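Local coordinates for peptide ABC transporter, peptide-binding protein (Thermus thermophilus, PDB 2D5W) that binds oligopeptides and probably delivers them, as the solute-binding component of an ABC transporter, to the membrane part of a peptide uptake system, at residues V410-A413 with V417-R420; E338-A343 with Q422-E427; F47-Q52 with A596-S601. One frame throughout, in Å; residues are numbered along the deposited sequence.

Overall arrangement
From the N terminus, the chain first meets the turn between strands 45-47 and 53-55; contact 3 joins it to the C-terminal loop after strand 583-584, closing a loop of 543 residues that holds both other contacts. Contact 2 joins helix 337-345 to helix 416-431 across 78 residues. Inside that span lies contact 1, a tight closure of three residues between the loop that follows strand 401-410 and the start of the same helix 416-431. Contacts 1 and 2 have centres about 12 Å apart and touch where Thr411 packs on Gln422. Contact 3 stands apart, its centre about 29 Å from that of contact 1 and 31 Å from that of contact 2.

Contact 1: residues V410-A413 with V417-R420; sequences VTTA and VRER
Arg418 runs its side chain past Thr411 and ends against Thr412, so that Thr411 lies along the methylenes while Thr412 takes the guanidinium end. The methylenes are fully extended from CG to NE, and this straight reach carries the guanidinium to Thr412. There Arg418 NH1 donates to Thr412 OG1 at 2.9 Å with an N-H...O angle of 155°; the oxygen sits at the edge of the guanidinium, only 3° out of its plane. Thr412 presents that oxygen with OG1 between its backbone N and carbonyl carbon (chi1 54°), while its methyl CG2 lies 3.6 Å from Arg418 NH1. On the aliphatic portion, Thr411 OG1 is 3.3 Å from Arg418 CD, and this hydroxyl is hydrogen-bonded to the carbonyl oxygen of Glu465.

The segments form the strand-to-helix turn of a beta-alpha-beta crossover, in which helix 416-431 links strand 401-410 to the parallel strand 435-438. Arg418 stands in the first turn of the crossover helix and points into the ligand site: NH2 makes a salt bridge to the backbone of the bound peptide, and NE makes another to Glu304. With Thr412 on NH1, all three guanidinium nitrogens have a partner, which should fix the rotation of the group facing the peptide.

Glu419 takes a separate course, its extended chain bringing Glu419 OE2 to 3.9 Å from Ala413 C. That oxygen is hydrogen-bonded to the backbone N of Gly414, the residue directly after the 410-413 segment.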
loop_
_atom_site.group_PDB
_atom_site.type_symbol
_atom_site.label_atom_id
_atom_site.label_comp_id
_atom_site.label_asym_id
_atom_site.label_seq_id
_atom_site.Cartn_x
_atom_site.Cartn_y
_atom_site.Cartn_z
ATOM N N VAL A 410 -1.348 15.919 -9.666
ATOM C CA VAL A 410 -0.635 15.723 -8.415
ATOM C C VAL A 410 0.212 14.464 -8.391
ATOM O O VAL A 410 -0.199 13.423 -8.890
ATOM C CB VAL A 410 -1.633 15.589 -7.232
ATOM C CG1 VAL A 410 -0.885 15.334 -5.932
ATOM C CG2 VAL A 410 -2.497 16.827 -7.133
ATOM N N THR A 411 1.409 14.571 -7.830
ATOM C CA THR A 411 2.242 13.398 -7.627
ATOM C C THR A 411 3.206 13.714 -6.493
ATOM O O THR A 411 3.167 14.806 -5.916
ATOM C CB THR A 411 3.003 12.932 -8.899
ATOM O OG1 THR A 411 3.442 11.579 -8.697
ATOM C CG2 THR A 411 4.214 13.808 -9.192
ATOM N N THR A 412 4.045 12.743 -6.158
ATOM C CA THR A 412 5.014 12.881 -5.082
ATOM C C THR A 412 6.203 13.746 -5.480
ATOM O O THR A 412 7.020 13.350 -6.321
ATOM C CB THR A 412 5.548 11.505 -4.657
ATOM O OG1 THR A 412 6.044 10.821 -5.814
ATOM C CG2 THR A 412 4.454 10.663 -4.018
ATOM N N ALA A 413 6.307 14.918 -4.864
ATOM C CA ALA A 413 7.409 15.832 -5.137
ATOM C C ALA A 413 8.728 15.147 -4.796
ATOM O O ALA A 413 8.811 14.394 -3.826
ATOM C CB ALA A 413 7.254 17.106 -4.309
ATOM N N VAL A 417 11.594 10.624 -11.615
ATOM C CA VAL A 417 11.009 10.007 -12.796
ATOM C C VAL A 417 9.550 10.443 -12.971
ATOM O O VAL A 417 9.072 10.587 -14.099
ATOM C CB VAL A 417 11.138 8.455 -12.768
ATOM C CG1 VAL A 417 10.100 7.838 -11.849
ATOM C CG2 VAL A 417 11.024 7.908 -14.187
ATOM N N ARG A 418 8.841 10.674 -11.868
ATOM C CA ARG A 418 7.458 11.135 -11.952
ATOM C C ARG A 418 7.398 12.597 -12.394
ATOM O O ARG A 418 6.493 12.992 -13.130
ATOM C CB ARG A 418 6.757 10.956 -10.607
ATOM C CG ARG A 418 6.338 9.526 -10.354
ATOM C CD ARG A 418 5.832 9.329 -8.949
ATOM N NE ARG A 418 5.308 7.982 -8.769
ATOM C CZ ARG A 418 5.027 7.441 -7.589
ATOM N NH1 ARG A 418 5.220 8.134 -6.473
ATOM N NH2 ARG A 418 4.555 6.204 -7.531
ATOM N N GLU A 419 8.350 13.407 -11.938
ATOM C CA GLU A 419 8.380 14.806 -12.337
ATOM C C GLU A 419 8.659 14.866 -13.842
ATOM O O GLU A 419 8.088 15.692 -14.556
ATOM C CB GLU A 419 9.437 15.555 -11.510
ATOM C CG GLU A 419 9.045 15.606 -10.026
ATOM C CD GLU A 419 10.114 16.161 -9.101
ATOM O OE1 GLU A 419 11.308 15.867 -9.312
ATOM O OE2 GLU A 419 9.749 16.872 -8.137
ATOM N N ARG A 420 9.514 13.969 -14.325
ATOM C CA ARG A 420 9.826 13.896 -15.749
ATOM C C ARG A 420 8.596 13.403 -16.519
ATOM O O ARG A 420 8.306 13.869 -17.624
ATOM C CB ARG A 420 11.004 12.945 -15.983
ATOM C CG ARG A 420 12.359 13.510 -15.548
ATOM C CD ARG A 420 13.417 12.413 -15.477
ATOM N NE ARG A 420 13.492 11.663 -16.726
ATOM C CZ ARG A 420 13.852 10.386 -16.817
ATOM N NH1 ARG A 420 13.882 9.791 -18.001
ATOM N NH2 ARG A 420 14.172 9.701 -15.727
#

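Contact 2: residues E338-A343 with Q422-E427; sequences EGLVKA and QQFFAE
Leu340 and Phe424 are the residues whose CA atoms come nearest, 7.8 Å apart, a spacing that leaves room for one layer of side chains between the two helical segments. This is apolar helix-helix packing in a lobe of a periplasmic-binding-protein fold: helix 337-345 lies against helix 416-431, the helix of a beta-alpha-beta crossover. No hydrogen bond crosses the interface, and about 163 Å² of surface is buried between the segments, so a few carbon contacts carry it.

The main one is a CH-pi contact. Leu340 CD2 stands over one face of the Phe424 ring, 4.0 Å from its centroid and 16° off the ring normal, displaced toward the rim on the CG-CD2 side. Both residues direct their CB toward the opposite helix, and both have CG anti to the backbone N (chi1 -174° for Leu340, -175° for Phe424); the matching torsions send the two side chains across the gap, where they pass each other at a slant. The ring reaches further than the methyl. Phe424 CE2 comes within 3.9 Å of Leu340 CB, and the far end of the ring arrives at the backbone of Gly339 and Leu340.

Phe425, the next residue along, places CD2 in the plane of the Phe424 ring, at its edge, and packs inward on Tyr409 and Leu547. Val341 of the other helix touches Tyr548, so both helices rest on strand 544-557 as well as on each other. At the tip of the ring, Phe424 CZ lies 4.2 Å from Gly339 C and 3.9 Å from Leu340 N.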
loop_
_atom_site.group_PDB
_atom_site.type_symbol
_atom_site.label_atom_id
_atom_site.label_comp_id
_atom_site.label_asym_id
_atom_site.label_seq_id
_atom_site.Cartn_x
_atom_site.Cartn_y
_atom_site.Cartn_z
ATOM N N GLU A 338 3.724 4.012 -24.267
ATOM C CA GLU A 338 4.715 3.136 -24.872
ATOM C C GLU A 338 6.002 3.911 -25.138
ATOM O O GLU A 338 7.097 3.390 -24.934
ATOM C CB GLU A 338 4.187 2.525 -26.173
ATOM C CG GLU A 338 5.171 1.562 -26.827
ATOM C CD GLU A 338 5.507 0.359 -25.955
ATOM O OE1 GLU A 338 6.559 -0.269 -26.195
ATOM O OE2 GLU A 338 4.721 0.028 -25.041
ATOM N N GLY A 339 5.874 5.158 -25.585
ATOM C CA GLY A 339 7.056 5.963 -25.838
ATOM C C GLY A 339 7.800 6.227 -24.542
ATOM O O GLY A 339 9.030 6.213 -24.500
ATOM N N LEU A 340 7.044 6.459 -23.474
ATOM C CA LEU A 340 7.615 6.726 -22.162
ATOM C C LEU A 340 8.391 5.532 -21.614
ATOM O O LEU A 340 9.547 5.669 -21.219
ATOM C CB LEU A 340 6.502 7.108 -21.181
ATOM C CG LEU A 340 6.852 7.562 -19.760
ATOM C CD1 LEU A 340 7.398 6.415 -18.921
ATOM C CD2 LEU A 340 7.822 8.704 -19.856
ATOM N N VAL A 341 7.774 4.353 -21.585
ATOM C CA VAL A 341 8.484 3.206 -21.030
ATOM C C VAL A 341 9.692 2.808 -21.871
ATOM O O VAL A 341 10.686 2.321 -21.338
ATOM C CB VAL A 341 7.555 1.971 -20.807
ATOM C CG1 VAL A 341 6.403 2.352 -19.883
ATOM C CG2 VAL A 341 7.048 1.427 -22.126
ATOM N N LYS A 342 9.617 3.029 -23.181
ATOM C CA LYS A 342 10.742 2.709 -24.053
ATOM C C LYS A 342 11.912 3.641 -23.738
ATOM O O LYS A 342 13.029 3.192 -23.480
ATOM C CB LYS A 342 10.345 2.872 -25.522
ATOM C CG LYS A 342 11.502 2.667 -26.491
ATOM C CD LYS A 342 11.064 2.856 -27.934
ATOM C CE LYS A 342 12.244 2.746 -28.890
ATOM N NZ LYS A 342 13.269 3.797 -28.630
ATOM N N ALA A 343 11.648 4.942 -23.745
ATOM C CA ALA A 343 12.690 5.928 -23.483
ATOM C C ALA A 343 13.220 5.906 -22.052
ATOM O O ALA A 343 14.425 5.994 -21.830
ATOM C CB ALA A 343 12.171 7.324 -23.814
ATOM N N GLN A 422 5.412 13.835 -15.743
ATOM C CA GLN A 422 4.439 14.914 -15.853
ATOM C C GLN A 422 4.779 15.825 -17.027
ATOM O O GLN A 422 3.900 16.190 -17.805
ATOM C CB GLN A 422 4.395 15.734 -14.562
ATOM C CG GLN A 422 3.805 14.997 -13.369
ATOM C CD GLN A 422 3.817 15.845 -12.112
ATOM O OE1 GLN A 422 4.848 16.409 -11.746
ATOM N NE2 GLN A 422 2.672 15.942 -11.445
ATOM N N GLN A 423 6.055 16.184 -17.151
ATOM C CA GLN A 423 6.536 17.051 -18.228
ATOM C C GLN A 423 6.364 16.402 -19.594
ATOM O O GLN A 423 5.977 17.050 -20.572
ATOM C CB GLN A 423 8.024 17.361 -18.041
ATOM C CG GLN A 423 8.354 18.311 -16.919
ATOM C CD GLN A 423 9.844 18.572 -16.811
ATOM O OE1 GLN A 423 10.269 19.497 -16.125
ATOM N NE2 GLN A 423 10.647 17.740 -17.477
ATOM N N PHE A 424 6.693 15.120 -19.657
ATOM C CA PHE A 424 6.604 14.342 -20.882
ATOM C C PHE A 424 5.157 14.317 -21.384
ATOM O O PHE A 424 4.881 14.629 -22.545
ATOM C CB PHE A 424 7.112 12.927 -20.592
ATOM C CG PHE A 424 7.181 12.037 -21.794
ATOM C CD1 PHE A 424 8.344 11.959 -22.555
ATOM C CD2 PHE A 424 6.093 11.248 -22.154
ATOM C CE1 PHE A 424 8.422 11.105 -23.654
ATOM C CE2 PHE A 424 6.160 10.392 -23.252
ATOM C CZ PHE A 424 7.327 10.320 -24.003
ATOM N N PHE A 425 4.233 13.942 -20.505
ATOM C CA PHE A 425 2.820 13.883 -20.870
ATOM C C PHE A 425 2.241 15.270 -21.153
ATOM O O PHE A 425 1.435 15.438 -22.069
ATOM C CB PHE A 425 2.006 13.227 -19.747
ATOM C CG PHE A 425 2.212 11.736 -19.614
ATOM C CD1 PHE A 425 1.924 11.106 -18.406
ATOM C CD2 PHE A 425 2.646 10.956 -20.686
ATOM C CE1 PHE A 425 2.062 9.733 -18.261
ATOM C CE2 PHE A 425 2.789 9.571 -20.545
ATOM C CZ PHE A 425 2.492 8.962 -19.329
ATOM N N ALA A 426 2.647 16.262 -20.367
ATOM C CA ALA A 426 2.141 17.623 -20.532
ATOM C C ALA A 426 2.384 18.181 -21.927
ATOM O O ALA A 426 1.551 18.912 -22.466
ATOM C CB ALA A 426 2.768 18.543 -19.491
ATOM N N GLU A 427 3.524 17.835 -22.511
ATOM C CA GLU A 427 3.868 18.323 -23.840
ATOM C C GLU A 427 2.862 17.842 -24.883
ATOM O O GLU A 427 2.464 18.599 -25.767
ATOM C CB GLU A 427 5.280 17.873 -24.211
ATOM C CG GLU A 427 5.830 18.538 -25.460
ATOM C CD GLU A 427 7.313 18.290 -25.644
ATOM O OE1 GLU A 427 8.088 18.636 -24.727
ATOM O OE2 GLU A 427 7.704 17.753 -26.701
#

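Contact 3: residues F47-Q52 with A596-S601; sequences FNADSQ and AKYALS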
loop_
_atom_site.group_PDB
_atom_site.type_symbol
_atom_site.label_atom_id
_atom_site.label_comp_id
_atom_site.label_asym_id
_atom_site.label_seq_id
_atom_site.Cartn_x
_atom_site.Cartn_y
_atom_site.Cartn_z
ATOM N N PHE A 47 4.707 -14.165 5.946
ATOM C CA PHE A 47 4.662 -14.674 4.576
ATOM C C PHE A 47 6.078 -14.481 4.042
ATOM O O PHE A 47 6.549 -13.349 3.909
ATOM C CB PHE A 47 3.647 -13.884 3.743
ATOM C CG PHE A 47 3.175 -14.611 2.510
ATOM C CD1 PHE A 47 3.455 -14.115 1.237
ATOM C CD2 PHE A 47 2.442 -15.791 2.620
ATOM C CE1 PHE A 47 3.010 -14.785 0.095
ATOM C CE2 PHE A 47 1.994 -16.466 1.485
ATOM C CZ PHE A 47 2.279 -15.961 0.222
ATOM N N ASN A 48 6.764 -15.583 3.746
ATOM C CA ASN A 48 8.149 -15.497 3.302
ATOM C C ASN A 48 8.391 -15.277 1.813
ATOM O O ASN A 48 7.457 -15.171 1.023
ATOM C CB ASN A 48 8.943 -16.718 3.798
ATOM C CG ASN A 48 8.486 -18.025 3.173
ATOM O OD1 ASN A 48 7.998 -18.055 2.047
ATOM N ND2 ASN A 48 8.673 -19.121 3.902
ATOM N N ALA A 49 9.667 -15.208 1.443
ATOM C CA ALA A 49 10.064 -14.970 0.059
ATOM C C ALA A 49 9.644 -16.082 -0.890
ATOM O O ALA A 49 9.551 -15.867 -2.097
ATOM C CB ALA A 49 11.572 -14.755 -0.019
ATOM N N ASP A 50 9.398 -17.269 -0.342
ATOM C CA ASP A 50 8.969 -18.414 -1.140
ATOM C C ASP A 50 7.447 -18.437 -1.241
ATOM O O ASP A 50 6.860 -19.428 -1.678
ATOM C CB ASP A 50 9.470 -19.714 -0.504
ATOM C CG ASP A 50 10.952 -19.947 -0.735
ATOM O OD1 ASP A 50 11.569 -20.680 0.065
ATOM O OD2 ASP A 50 11.500 -19.413 -1.724
ATOM N N SER A 51 6.814 -17.341 -0.833
ATOM C CA SER A 51 5.361 -17.209 -0.873
ATOM C C SER A 51 4.654 -18.264 -0.029
ATOM O O SER A 51 3.665 -18.867 -0.457
ATOM C CB SER A 51 4.867 -17.280 -2.320
ATOM O OG SER A 51 5.420 -16.221 -3.080
ATOM N N GLN A 52 5.164 -18.472 1.178
ATOM C CA GLN A 52 4.587 -19.445 2.096
ATOM C C GLN A 52 4.323 -18.828 3.457
ATOM O O GLN A 52 5.108 -18.008 3.948
ATOM C CB GLN A 52 5.539 -20.617 2.317
ATOM C CG GLN A 52 6.113 -21.239 1.070
ATOM C CD GLN A 52 7.205 -22.234 1.400
ATOM O OE1 GLN A 52 8.139 -21.921 2.139
ATOM N NE2 GLN A 52 7.096 -23.438 0.853
ATOM N N ALA A 596 18.874 -13.852 -5.842
ATOM C CA ALA A 596 18.842 -14.244 -7.249
ATOM C C ALA A 596 17.558 -14.889 -7.773
ATOM O O ALA A 596 16.971 -14.408 -8.745
ATOM C CB ALA A 596 20.031 -15.148 -7.556
ATOM N N LYS A 597 17.118 -15.963 -7.131
ATOM C CA LYS A 597 15.930 -16.686 -7.582
ATOM C C LYS A 597 14.613 -15.910 -7.571
ATOM O O LYS A 597 13.647 -16.326 -8.212
ATOM C CB LYS A 597 15.761 -17.971 -6.768
ATOM C CG LYS A 597 15.406 -17.745 -5.309
ATOM C CD LYS A 597 15.263 -19.063 -4.560
ATOM C CE LYS A 597 16.603 -19.766 -4.411
ATOM N NZ LYS A 597 17.568 -18.952 -3.616
ATOM N N TYR A 598 14.569 -14.788 -6.861
ATOM C CA TYR A 598 13.347 -13.992 -6.786
ATOM C C TYR A 598 13.431 -12.723 -7.626
ATOM O O TYR A 598 12.449 -11.994 -7.757
ATOM C CB TYR A 598 13.066 -13.592 -5.338
ATOM C CG TYR A 598 13.177 -14.723 -4.350
ATOM C CD1 TYR A 598 12.239 -15.756 -4.327
ATOM C CD2 TYR A 598 14.233 -14.771 -3.444
ATOM C CE1 TYR A 598 12.355 -16.809 -3.423
ATOM C CE2 TYR A 598 14.359 -15.815 -2.540
ATOM C CZ TYR A 598 13.421 -16.831 -2.533
ATOM O OH TYR A 598 13.568 -17.867 -1.641
ATOM N N ALA A 599 14.604 -12.463 -8.192
ATOM C CA ALA A 599 14.809 -11.260 -8.989
ATOM C C ALA A 599 14.907 -11.545 -10.478
ATOM O O ALA A 599 15.065 -12.693 -10.894
ATOM C CB ALA A 599 16.069 -10.548 -8.519
ATOM N N LEU A 600 14.806 -10.487 -11.275
ATOM C CA LEU A 600 14.914 -10.606 -12.723
ATOM C C LEU A 600 16.325 -11.076 -13.055
ATOM O O LEU A 600 17.265 -10.815 -12.301
ATOM C CB LEU A 600 14.654 -9.254 -13.390
ATOM C CG LEU A 600 13.230 -8.702 -13.312
ATOM C CD1 LEU A 600 13.205 -7.283 -13.856
ATOM C CD2 LEU A 600 12.288 -9.600 -14.104
ATOM N N SER A 601 16.467 -11.767 -14.182
ATOM C CA SER A 601 17.760 -12.281 -14.621
ATOM C C SER A 601 18.862 -11.233 -14.520
ATOM O O SER A 601 18.615 -10.040 -14.700
ATOM C CB SER A 601 17.664 -12.783 -16.063
ATOM O OG SER A 601 16.723 -13.836 -16.175
#
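Tyr598 OH donates a 2.6 Å hydrogen bond to Asp50 OD2, joining a short 3-10 turn near the C terminus to a type I beta turn near the N terminus. The turn runs from Asn48 to Ser51 between strands 45-47 and 53-55; the left-handed backbone of Ser51 and the bond from Asn48 N to Gln52 O give it the form of a type I turn with a G1 bulge.

Asp50 OD2 lies at the edge of the tyrosine ring, near its plane, but Tyr598 OH meets Asp50 OD2 from above the carboxylate, 43° out of its plane. The ring is sandwiched. Ala49 CB covers one face in a CH-pi contact, 4.0 Å from the centroid of the Tyr598 ring and 19° off its normal. Lys597 CG sits over the opposite face. Trp593 touches both Asp50 and Tyr598.

Within the turn, Asn48 OD1 accepts a 3.0 Å bond from Gln52 N and a weak one from Asp50 N, bracing the loop that presents the carboxylate. On the face that Ala49 CB covers, Ala49 O stands over the CE1 corner of the ring, 3.2 Å from Tyr598 CE1.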